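Side-chain contacts in SusD homolog (Bacteroides thetaiotaomicron VPI-5482, PDB 3FDH), which probably binds glycans at the outer membrane as a SusD/RagB-type lipoprotein, taking part in nutrient uptake by this gut bacterium: residues L195-G200 with D236-D241; G200-Y205 with L224-K229; K229-A234 with H336-L341. One frame throughout, in Å; residues are numbered along the deposited sequence. Where two conformers were deposited one is given.

Interaction 1: L195-G200 with D236-D241; sequences LKFAYG and DQAAFD
Over one face of the F197 ring sits the methyl group of A238, almost exactly above the ring centre. A238 CB lies 3.6 Å from the ring centroid, and the line between them departs by only 9° from the ring normal, so this is a nearly ideal CH-pi contact. All six ring carbons share it, with F197 CD1 approaching A238 CB to 3.7 Å. CG of F197 points opposite the backbone N (chi1 178°), which carries the ring out from helix 191-208 to the strand; V114, M115 and Y118 of helix 106-127 also pack against it.

The second flat group is the carboxylate of D236, and it is met quite differently. K196 runs out with its chain extended beyond CG and reaches D236 by its tip, K196 NZ lying 2.7 Å from D236 OD2 in a salt bridge. The ammonium group comes from above the carboxylate plane, 41° out of it, while K196 CD passes within 3.4 Å of D236 OD2 on the way. OD2 also accepts a hydrogen bond from T232 OG1, so two donors grip the same oxygen and limit the rotation of the carboxylate; the neighbouring positive charge would be expected to favour its ionised form.

One polar and one apolar contact, from consecutive helix residues, thus fasten the start of strand 238-240 and the residue two positions before it to the helix. This short strand pairs antiparallel with strand 330-331, and here a small two-stranded sheet is set against the helices of a SusD-like fold.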
loop_
_atom_site.group_PDB
_atom_site.type_symbol
_atom_site.label_atom_id
_atom_site.label_comp_id
_atom_site.label_asym_id
_atom_site.label_seq_id
_atom_site.Cartn_x
_atom_site.Cartn_y
_atom_site.Cartn_z
ATOM N N LEU A 195 -15.615 -10.271 -5.907
ATOM C CA LEU A 195 -16.417 -10.415 -4.693
ATOM C C LEU A 195 -15.452 -10.711 -3.539
ATOM O O LEU A 195 -15.549 -10.155 -2.443
ATOM C CB LEU A 195 -17.483 -11.513 -4.889
ATOM C CG LEU A 195 -18.596 -11.630 -3.857
ATOM C CD1 LEU A 195 -19.439 -10.362 -3.817
ATOM C CD2 LEU A 195 -19.450 -12.817 -4.272
ATOM N N LYS A 196 -14.479 -11.569 -3.818
ATOM C CA LYS A 196 -13.442 -11.894 -2.804
ATOM C C LYS A 196 -12.640 -10.658 -2.412
ATOM O O LYS A 196 -12.300 -10.447 -1.245
ATOM C CB LYS A 196 -12.499 -12.976 -3.300
ATOM C CG LYS A 196 -13.106 -14.322 -3.343
ATOM C CD LYS A 196 -12.112 -15.337 -3.823
ATOM C CE LYS A 196 -12.675 -16.719 -3.754
ATOM N NZ LYS A 196 -11.774 -17.662 -4.478
ATOM N N PHE A 197 -12.331 -9.863 -3.423
ATOM C CA PHE A 197 -11.592 -8.602 -3.264
ATOM C C PHE A 197 -12.437 -7.660 -2.394
ATOM O O PHE A 197 -11.947 -7.055 -1.429
ATOM C CB PHE A 197 -11.253 -8.012 -4.656
ATOM C CG PHE A 197 -10.521 -6.688 -4.649
ATOM C CD1 PHE A 197 -9.658 -6.317 -3.608
ATOM C CD2 PHE A 197 -10.625 -5.847 -5.756
ATOM C CE1 PHE A 197 -8.983 -5.070 -3.635
ATOM C CE2 PHE A 197 -9.944 -4.631 -5.803
ATOM C CZ PHE A 197 -9.095 -4.272 -4.757
ATOM N N ALA A 198 -13.730 -7.570 -2.683
ATOM C CA ALA A 198 -14.609 -6.673 -1.872
ATOM C C ALA A 198 -14.596 -7.078 -0.382
ATOM O O ALA A 198 -14.533 -6.246 0.506
ATOM C CB ALA A 198 -16.050 -6.677 -2.407
ATOM N N TYR A 199 -14.650 -8.371 -0.116
ATOM C CA TYR A 199 -14.623 -8.872 1.275
ATOM C C TYR A 199 -13.284 -8.643 1.909
ATOM O O TYR A 199 -13.177 -8.421 3.105
ATOM C CB TYR A 199 -14.988 -10.364 1.381
ATOM C CG TYR A 199 -16.475 -10.557 1.415
ATOM C CD1 TYR A 199 -17.224 -10.151 2.522
ATOM C CD2 TYR A 199 -17.141 -11.121 0.346
ATOM C CE1 TYR A 199 -18.581 -10.293 2.552
ATOM C CE2 TYR A 199 -18.522 -11.295 0.376
ATOM C CZ TYR A 199 -19.227 -10.874 1.474
ATOM O OH TYR A 199 -20.590 -11.046 1.487
ATOM N N GLY A 200 -12.255 -8.697 1.083
ATOM C CA GLY A 200 -10.882 -8.487 1.558
ATOM C C GLY A 200 -10.775 -7.084 2.011
ATOM O O GLY A 200 -10.182 -6.795 3.086
ATOM N N ASP A 236 -5.666 -15.392 -6.119
ATOM C CA ASP A 236 -6.932 -14.694 -6.049
ATOM C C ASP A 236 -6.701 -13.230 -5.794
ATOM O O ASP A 236 -7.639 -12.411 -5.858
ATOM C CB ASP A 236 -7.795 -15.206 -4.870
ATOM C CG ASP A 236 -8.567 -16.448 -5.184
ATOM O OD1 ASP A 236 -8.609 -16.868 -6.355
ATOM O OD2 ASP A 236 -9.159 -17.008 -4.238
ATOM N N GLN A 237 -5.462 -12.906 -5.442
ATOM C CA GLN A 237 -5.195 -11.540 -4.937
ATOM C C GLN A 237 -5.416 -10.504 -6.017
ATOM O O GLN A 237 -5.406 -10.796 -7.191
ATOM C CB GLN A 237 -3.812 -11.423 -4.291
ATOM C CG GLN A 237 -2.673 -11.309 -5.297
ATOM C CD GLN A 237 -1.326 -11.549 -4.709
ATOM O OE1 GLN A 237 -1.150 -11.501 -3.488
ATOM N NE2 GLN A 237 -0.347 -11.861 -5.582
ATOM N N ALA A 238 -5.678 -9.282 -5.562
ATOM C CA ALA A 238 -5.979 -8.150 -6.453
ATOM C C ALA A 238 -4.695 -7.518 -6.963
ATOM O O ALA A 238 -4.104 -6.657 -6.322
ATOM C CB ALA A 238 -6.820 -7.157 -5.758
ATOM N N ALA A 239 -4.292 -8.024 -8.119
ATOM C CA ALA A 239 -3.051 -7.639 -8.755
ATOM C C ALA A 239 -3.292 -7.064 -10.122
ATOM O O ALA A 239 -3.964 -7.637 -10.945
ATOM C CB ALA A 239 -2.134 -8.846 -8.875
ATOM N N PHE A 240 -2.685 -5.917 -10.331
ATOM C CA PHE A 240 -2.687 -5.244 -11.624
ATOM C C PHE A 240 -1.386 -5.731 -12.194
ATOM O O PHE A 240 -0.309 -5.242 -11.811
ATOM C CB PHE A 240 -2.684 -3.740 -11.425
ATOM C CG PHE A 240 -2.714 -2.958 -12.689
ATOM C CD1 PHE A 240 -3.872 -2.867 -13.430
ATOM C CD2 PHE A 240 -1.597 -2.254 -13.112
ATOM C CE1 PHE A 240 -3.923 -2.135 -14.594
ATOM C CE2 PHE A 240 -1.638 -1.505 -14.287
ATOM C CZ PHE A 240 -2.812 -1.465 -15.043
ATOM N N ASP A 241 -1.499 -6.698 -13.106
ATOM C CA ASP A 241 -0.356 -7.421 -13.590
ATOM C C ASP A 241 -0.256 -7.351 -15.104
ATOM O O ASP A 241 -0.199 -8.369 -15.760
ATOM C CB ASP A 241 -0.539 -8.863 -13.117
ATOM C CG ASP A 241 0.747 -9.692 -13.148
ATOM O OD1 ASP A 241 1.861 -9.171 -13.381
ATOM O OD2 ASP A 241 0.630 -10.907 -12.901
#

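Interaction 2: G200-Y205 with L224-K229; sequences GLKARY and LDYVSK
K202 and Y226 meet across an antiparallel helix pair, helix 191-208 against helix 216-228, a helical-hairpin packing consistent with the TPR-clan, largely helical SusD-like fold. Over these short segments the axes come within 8.0 Å and run at 157° to each other. A203 lies where the backbones come nearest, its CA 5.6 Å from the CA of Y226. The two side chains follow suit, A203 CB lying 4.0 Å from Y226 CB.

The tyrosine contributes the largest share of the buried surface. Its ring carbon CG stands opposite the carbonyl carbon (chi1 -62°), a setting that lays the ring along the flank of the opposing helix, beside the backbone of K202 and A203. K202 then provides a two-point cover. Near its root, CB rests over one face of the Y226 ring, 3.9 Å from the centroid and displaced toward the rim, a CH-pi contact whose closest ring carbon is Y226 CD2. Farther out, the lysine chain is extended at chi2 but bends at chi3 (77°), and the bend brings its end back along the phenol, with CE passing CZ and the hydroxyl oxygen. The ammonium group is not committed to the tyrosine: its salt-bridge partner is D166 of helix 154-171, and the K202 side chain also touches L165 and I169 of that helix. The lysine therefore links three helices, using its methylenes for Y226 and its charge for D166.

Beside this pair the backbone also takes part, A203 N standing 3.8 Å from Y226 CD2 and oblique to the ring, while on the next residue of helix 216-228 the methyl V227 CG2 comes to 4.3 Å from A203 CB.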
loop_
_atom_site.group_PDB
_atom_site.type_symbol
_atom_site.label_atom_id
_atom_site.label_comp_id
_atom_site.label_asym_id
_atom_site.label_seq_id
_atom_site.Cartn_x
_atom_site.Cartn_y
_atom_site.Cartn_z
ATOM N N GLY A 200 -12.255 -8.697 1.083
ATOM C CA GLY A 200 -10.882 -8.487 1.558
ATOM C C GLY A 200 -10.775 -7.084 2.011
ATOM O O GLY A 200 -10.182 -6.795 3.086
ATOM N N LEU A 201 -11.437 -6.191 1.255
ATOM C CA LEU A 201 -11.388 -4.740 1.600
ATOM C C LEU A 201 -12.213 -4.457 2.866
ATOM O O LEU A 201 -11.857 -3.627 3.711
ATOM C CB LEU A 201 -11.831 -3.865 0.421
ATOM C CG LEU A 201 -10.891 -3.785 -0.786
ATOM C CD1 LEU A 201 -11.559 -2.984 -1.914
ATOM C CD2 LEU A 201 -9.555 -3.178 -0.393
ATOM N N LYS A 202 -13.316 -5.180 3.014
ATOM C CA LYS A 202 -14.095 -5.068 4.228
ATOM C C LYS A 202 -13.253 -5.470 5.428
ATOM O O LYS A 202 -13.362 -4.906 6.497
ATOM C CB LYS A 202 -15.405 -5.880 4.184
ATOM C CG LYS A 202 -16.472 -5.182 3.304
ATOM C CD LYS A 202 -17.881 -5.720 3.437
ATOM C CE LYS A 202 -18.521 -5.226 4.688
ATOM N NZ LYS A 202 -19.955 -5.548 4.752
ATOM N N ALA A 203 -12.383 -6.431 5.249
ATOM C CA ALA A 203 -11.515 -6.849 6.350
ATOM C C ALA A 203 -10.522 -5.733 6.633
ATOM O O ALA A 203 -10.337 -5.301 7.778
ATOM C CB ALA A 203 -10.810 -8.142 6.028
ATOM N N ARG A 204 -9.878 -5.243 5.573
ATOM C CA ARG A 204 -8.862 -4.186 5.734
ATOM C C ARG A 204 -9.436 -2.992 6.450
ATOM O O ARG A 204 -8.840 -2.418 7.369
ATOM C CB ARG A 204 -8.329 -3.730 4.364
ATOM C CG ARG A 204 -7.484 -2.451 4.409
ATOM C CD ARG A 204 -7.108 -1.970 2.988
ATOM N NE ARG A 204 -5.997 -2.707 2.353
ATOM C CZ ARG A 204 -5.470 -2.346 1.187
ATOM N NH1 ARG A 204 -5.964 -1.308 0.523
ATOM N NH2 ARG A 204 -4.439 -2.981 0.695
ATOM N N TYR A 205 -10.631 -2.623 6.044
ATOM C CA TYR A 205 -11.260 -1.375 6.535
ATOM C C TYR A 205 -11.896 -1.532 7.908
ATOM O O TYR A 205 -11.986 -0.579 8.668
ATOM C CB TYR A 205 -12.270 -0.800 5.542
ATOM C CG TYR A 205 -11.685 -0.509 4.166
ATOM C CD1 TYR A 205 -10.424 0.069 4.014
ATOM C CD2 TYR A 205 -12.427 -0.753 3.021
ATOM C CE1 TYR A 205 -9.914 0.330 2.745
ATOM C CE2 TYR A 205 -11.937 -0.471 1.751
ATOM C CZ TYR A 205 -10.686 0.047 1.609
ATOM O OH TYR A 205 -10.230 0.289 0.330
ATOM N N LEU A 224 -12.429 -11.914 10.525
ATOM C CA LEU A 224 -12.246 -13.364 10.222
ATOM C C LEU A 224 -13.269 -13.909 9.229
ATOM O O LEU A 224 -12.967 -14.764 8.363
ATOM C CB LEU A 224 -12.301 -14.217 11.492
ATOM C CG LEU A 224 -11.158 -13.999 12.456
ATOM C CD1 LEU A 224 -11.379 -14.916 13.669
ATOM C CD2 LEU A 224 -9.826 -14.268 11.739
ATOM N N ASP A 225 -14.493 -13.425 9.362
ATOM C CA ASP A 225 -15.565 -13.840 8.457
ATOM C C ASP A 225 -15.294 -13.328 7.038
ATOM O O ASP A 225 -15.395 -14.072 6.068
ATOM C CB ASP A 225 -16.910 -13.312 8.967
ATOM C CG ASP A 225 -18.077 -13.685 8.077
ATOM O OD1 ASP A 225 -18.203 -14.850 7.658
ATOM O OD2 ASP A 225 -18.908 -12.797 7.842
ATOM N N TYR A 226 -14.943 -12.058 6.953
ATOM C CA TYR A 226 -14.661 -11.418 5.661
ATOM C C TYR A 226 -13.472 -12.111 4.995
ATOM O O TYR A 226 -13.476 -12.346 3.802
ATOM C CB TYR A 226 -14.354 -9.929 5.808
ATOM C CG TYR A 226 -15.497 -9.126 6.384
ATOM C CD1 TYR A 226 -16.816 -9.496 6.162
ATOM C CD2 TYR A 226 -15.260 -7.974 7.110
ATOM C CE1 TYR A 226 -17.858 -8.764 6.701
ATOM C CE2 TYR A 226 -16.316 -7.230 7.633
ATOM C CZ TYR A 226 -17.589 -7.625 7.424
ATOM O OH TYR A 226 -18.607 -6.859 7.957
ATOM N N VAL A 227 -12.458 -12.426 5.786
ATOM C CA VAL A 227 -11.299 -13.153 5.256
ATOM C C VAL A 227 -11.732 -14.476 4.667
ATOM O O VAL A 227 -11.220 -14.921 3.635
ATOM C CB VAL A 227 -10.219 -13.425 6.339
ATOM C CG1 VAL A 227 -9.227 -14.459 5.875
ATOM C CG2 VAL A 227 -9.499 -12.136 6.737
ATOM N N SER A 228 -12.665 -15.129 5.346
ATOM C CA SER A 228 -13.093 -16.455 4.908
ATOM C C SER A 228 -13.795 -16.379 3.559
ATOM O O SER A 228 -13.882 -17.339 2.828
ATOM C CB SER A 228 -14.022 -17.135 5.932
ATOM O OG SER A 228 -15.329 -16.534 5.979
ATOM N N LYS A 229 -14.279 -15.204 3.245
ATOM C CA LYS A 229 -15.006 -15.000 2.000
ATOM C C LYS A 229 -14.157 -14.270 0.964
ATOM O O LYS A 229 -14.655 -13.822 -0.079
ATOM C CB LYS A 229 -16.302 -14.241 2.282
ATOM C CG LYS A 229 -17.320 -15.073 3.073
ATOM C CD LYS A 229 -18.606 -14.302 3.375
ATOM C CE LYS A 229 -19.641 -15.173 4.109
ATOM N NZ LYS A 229 -19.199 -15.670 5.452
#

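Interaction 3: K229-A234 with H336-L341; sequences KSFTSA and HELMFL
L338 of helix 335-348 packs against the chain that follows helix 216-228, and its two methyl groups do the touching. From CB, which faces the loop, the side chain continues to CG, placed opposite the backbone N (chi1 -172°). There it forks. CD1 reaches toward S230, with the hydroxyl oxygen of S230 as its nearer neighbour and CB of S230 slightly farther. CD2 meets the junction of S230 and F231: it lies 3.5 Å from S230 OG, 3.6 Å from the backbone N of F231 and 3.8 Å from F231 CB. The same methyl approaches the phenylalanine ring obliquely, with F231 CD2 3.9 Å from L338 CD2.

This is a loop laid across a helix in the largely helical SusD-like fold: residues 229-234 carry the chain from helix 216-228 to strand 238-240, and the leucine packs against the extended chain there. S230 touches the leucine methyls with an oxygen, but the polar need of that atom is met elsewhere, since S230 OG is hydrogen-bonded to the carbonyl oxygen of K196 on helix 191-208. The hydroxyl also lies over one face of the F231 ring, 3.6 Å above the plane and displaced toward the rim. F231 itself packs beyond this pair on F197 and Y187.

The next residue along the helix, selenomethionine M339, is bent at chi2, and its terminal methyl CE ends nearer the loop, 4.5 Å from F231 O; M339 also rests on A360 of helix 354-379.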
loop_
_atom_site.group_PDB
_atom_site.type_symbol
_atom_site.label_atom_id
_atom_site.label_comp_id
_atom_site.label_asym_id
_atom_site.label_seq_id
_atom_site.Cartn_x
_atom_site.Cartn_y
_atom_site.Cartn_z
ATOM N N LYS A 229 -14.279 -15.204 3.245
ATOM C CA LYS A 229 -15.006 -15.000 2.000
ATOM C C LYS A 229 -14.157 -14.270 0.964
ATOM O O LYS A 229 -14.655 -13.822 -0.079
ATOM C CB LYS A 229 -16.302 -14.241 2.282
ATOM C CG LYS A 229 -17.320 -15.073 3.073
ATOM C CD LYS A 229 -18.606 -14.302 3.375
ATOM C CE LYS A 229 -19.641 -15.173 4.109
ATOM N NZ LYS A 229 -19.199 -15.670 5.452
ATOM N N SER A 230 -12.865 -14.181 1.259
ATOM C CA SER A 230 -11.933 -13.504 0.385
ATOM C C SER A 230 -10.934 -14.442 -0.272
ATOM O O SER A 230 -11.219 -15.610 -0.492
ATOM C CB SER A 230 -11.253 -12.405 1.161
ATOM O OG SER A 230 -10.495 -11.560 0.316
ATOM N N PHE A 231 -9.762 -13.907 -0.576
ATOM C CA PHE A 231 -8.709 -14.637 -1.295
ATOM C C PHE A 231 -8.353 -15.955 -0.645
ATOM O O PHE A 231 -8.129 -16.014 0.540
ATOM C CB PHE A 231 -7.416 -13.815 -1.407
ATOM C CG PHE A 231 -7.623 -12.351 -1.781
ATOM C CD1 PHE A 231 -8.482 -11.994 -2.820
ATOM C CD2 PHE A 231 -6.835 -11.374 -1.210
ATOM C CE1 PHE A 231 -8.643 -10.670 -3.208
ATOM C CE2 PHE A 231 -6.977 -10.014 -1.587
ATOM C CZ PHE A 231 -7.900 -9.680 -2.621
ATOM N N THR A 232 -8.254 -16.998 -1.464
ATOM C CA THR A 232 -7.942 -18.353 -0.996
ATOM C C THR A 232 -6.463 -18.666 -1.219
ATOM O O THR A 232 -5.926 -19.628 -0.675
ATOM C CB THR A 232 -8.761 -19.415 -1.746
ATOM O OG1 THR A 232 -8.352 -19.447 -3.113
ATOM C CG2 THR A 232 -10.243 -19.111 -1.699
ATOM N N SER A 233 -5.841 -17.837 -2.050
ATOM C CA SER A 233 -4.417 -17.924 -2.381
ATOM C C SER A 233 -3.966 -16.659 -3.088
ATOM O O SER A 233 -4.765 -15.775 -3.378
ATOM C CB SER A 233 -4.115 -19.089 -3.317
ATOM O OG SER A 233 -4.626 -18.799 -4.604
ATOM N N ALA A 234 -2.675 -16.595 -3.369
ATOM C CA ALA A 234 -2.113 -15.441 -4.070
ATOM C C ALA A 234 -2.753 -15.337 -5.454
ATOM O O ALA A 234 -2.855 -14.274 -6.060
ATOM C CB ALA A 234 -0.605 -15.533 -4.168
ATOM N N HIS A 336 -1.063 -12.037 1.143
ATOM C CA HIS A 336 -0.292 -12.007 2.397
ATOM C C HIS A 336 -0.895 -10.998 3.342
ATOM O O HIS A 336 -1.001 -11.271 4.527
ATOM C CB HIS A 336 1.257 -11.859 2.270
ATOM C CG HIS A 336 1.727 -10.754 1.387
ATOM N ND1 HIS A 336 1.861 -10.907 0.014
ATOM C CD2 HIS A 336 2.135 -9.491 1.678
ATOM C CE1 HIS A 336 2.311 -9.768 -0.495
ATOM N NE2 HIS A 336 2.462 -8.890 0.492
ATOM N N GLU A 337 -1.292 -9.846 2.816
ATOM C CA GLU A 337 -1.920 -8.830 3.672
ATOM C C GLU A 337 -3.173 -9.417 4.316
ATOM O O GLU A 337 -3.454 -9.217 5.496
ATOM C CB GLU A 337 -2.307 -7.541 2.922
ATOM C CG GLU A 337 -3.099 -6.634 3.811
ATOM C CD GLU A 337 -3.680 -5.397 3.151
ATOM O OE1 GLU A 337 -3.308 -4.994 2.023
ATOM O OE2 GLU A 337 -4.586 -4.848 3.768
ATOM N N LEU A 338 -3.916 -10.177 3.547
ATOM C CA LEU A 338 -5.173 -10.734 4.075
ATOM C C LEU A 338 -4.881 -11.736 5.201
ATOM O O LEU A 338 -5.596 -11.849 6.199
ATOM C CB LEU A 338 -5.977 -11.390 2.948
ATOM C CG LEU A 338 -7.378 -11.852 3.303
ATOM C CD1 LEU A 338 -8.305 -10.670 3.415
ATOM C CD2 LEU A 338 -7.849 -12.888 2.240
HETATM N N MSE A 339 -3.800 -12.450 5.044
HETATM C CA MSE A 339 -3.431 -13.467 6.058
HETATM C C MSE A 339 -2.891 -12.819 7.311
HETATM O O MSE A 339 -3.023 -13.377 8.408
HETATM C CB MSE A 339 -2.446 -14.511 5.503
HETATM C CG MSE A 339 -3.042 -15.395 4.377
HETATM SE SE MSE A 339 -4.635 -16.379 4.913
HETATM C CE MSE A 339 -5.996 -15.261 4.413
ATOM N N PHE A 340 -2.301 -11.639 7.136
ATOM C CA PHE A 340 -1.791 -10.843 8.257
ATOM C C PHE A 340 -2.953 -10.215 9.007
ATOM O O PHE A 340 -2.900 -9.988 10.225
ATOM C CB PHE A 340 -0.778 -9.786 7.821
ATOM C CG PHE A 340 0.602 -10.327 7.565
ATOM C CD1 PHE A 340 1.374 -10.838 8.619
ATOM C CD2 PHE A 340 1.151 -10.297 6.300
ATOM C CE1 PHE A 340 2.641 -11.359 8.404
ATOM C CE2 PHE A 340 2.420 -10.829 6.079
ATOM C CZ PHE A 340 3.174 -11.338 7.155
ATOM N N LEU A 341 -4.026 -9.954 8.277
ATOM C CA LEU A 341 -5.231 -9.420 8.906
ATOM C C LEU A 341 -5.856 -10.505 9.730
ATOM O O LEU A 341 -6.321 -10.307 10.855
ATOM C CB LEU A 341 -6.216 -8.861 7.880
ATOM C CG LEU A 341 -5.924 -7.461 7.352
ATOM C CD1 LEU A 341 -6.676 -7.140 6.048
ATOM C CD2 LEU A 341 -6.240 -6.484 8.466
#

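Overall arrangement
From the N terminus, helix 191-208 supplies the first segments of interactions 1 and 2, which share G200. The chain turns back through helix 216-228, so interaction 2 closes a short helical hairpin; the chain then continues through 229-234 to strand 238-240, where interaction 1 closes the wider loop, inside which interaction 2 is nested. Interaction 3 opens at K229, where interaction 2 ends, and spans about a hundred residues to helix 335-348; its segments alternate with those of interaction 1, so these two cross. R204 and E337 form a salt bridge between helices 191-208 and 335-348. Together the contacts tie two hairpin helices, a linker, a short strand and a distant helix.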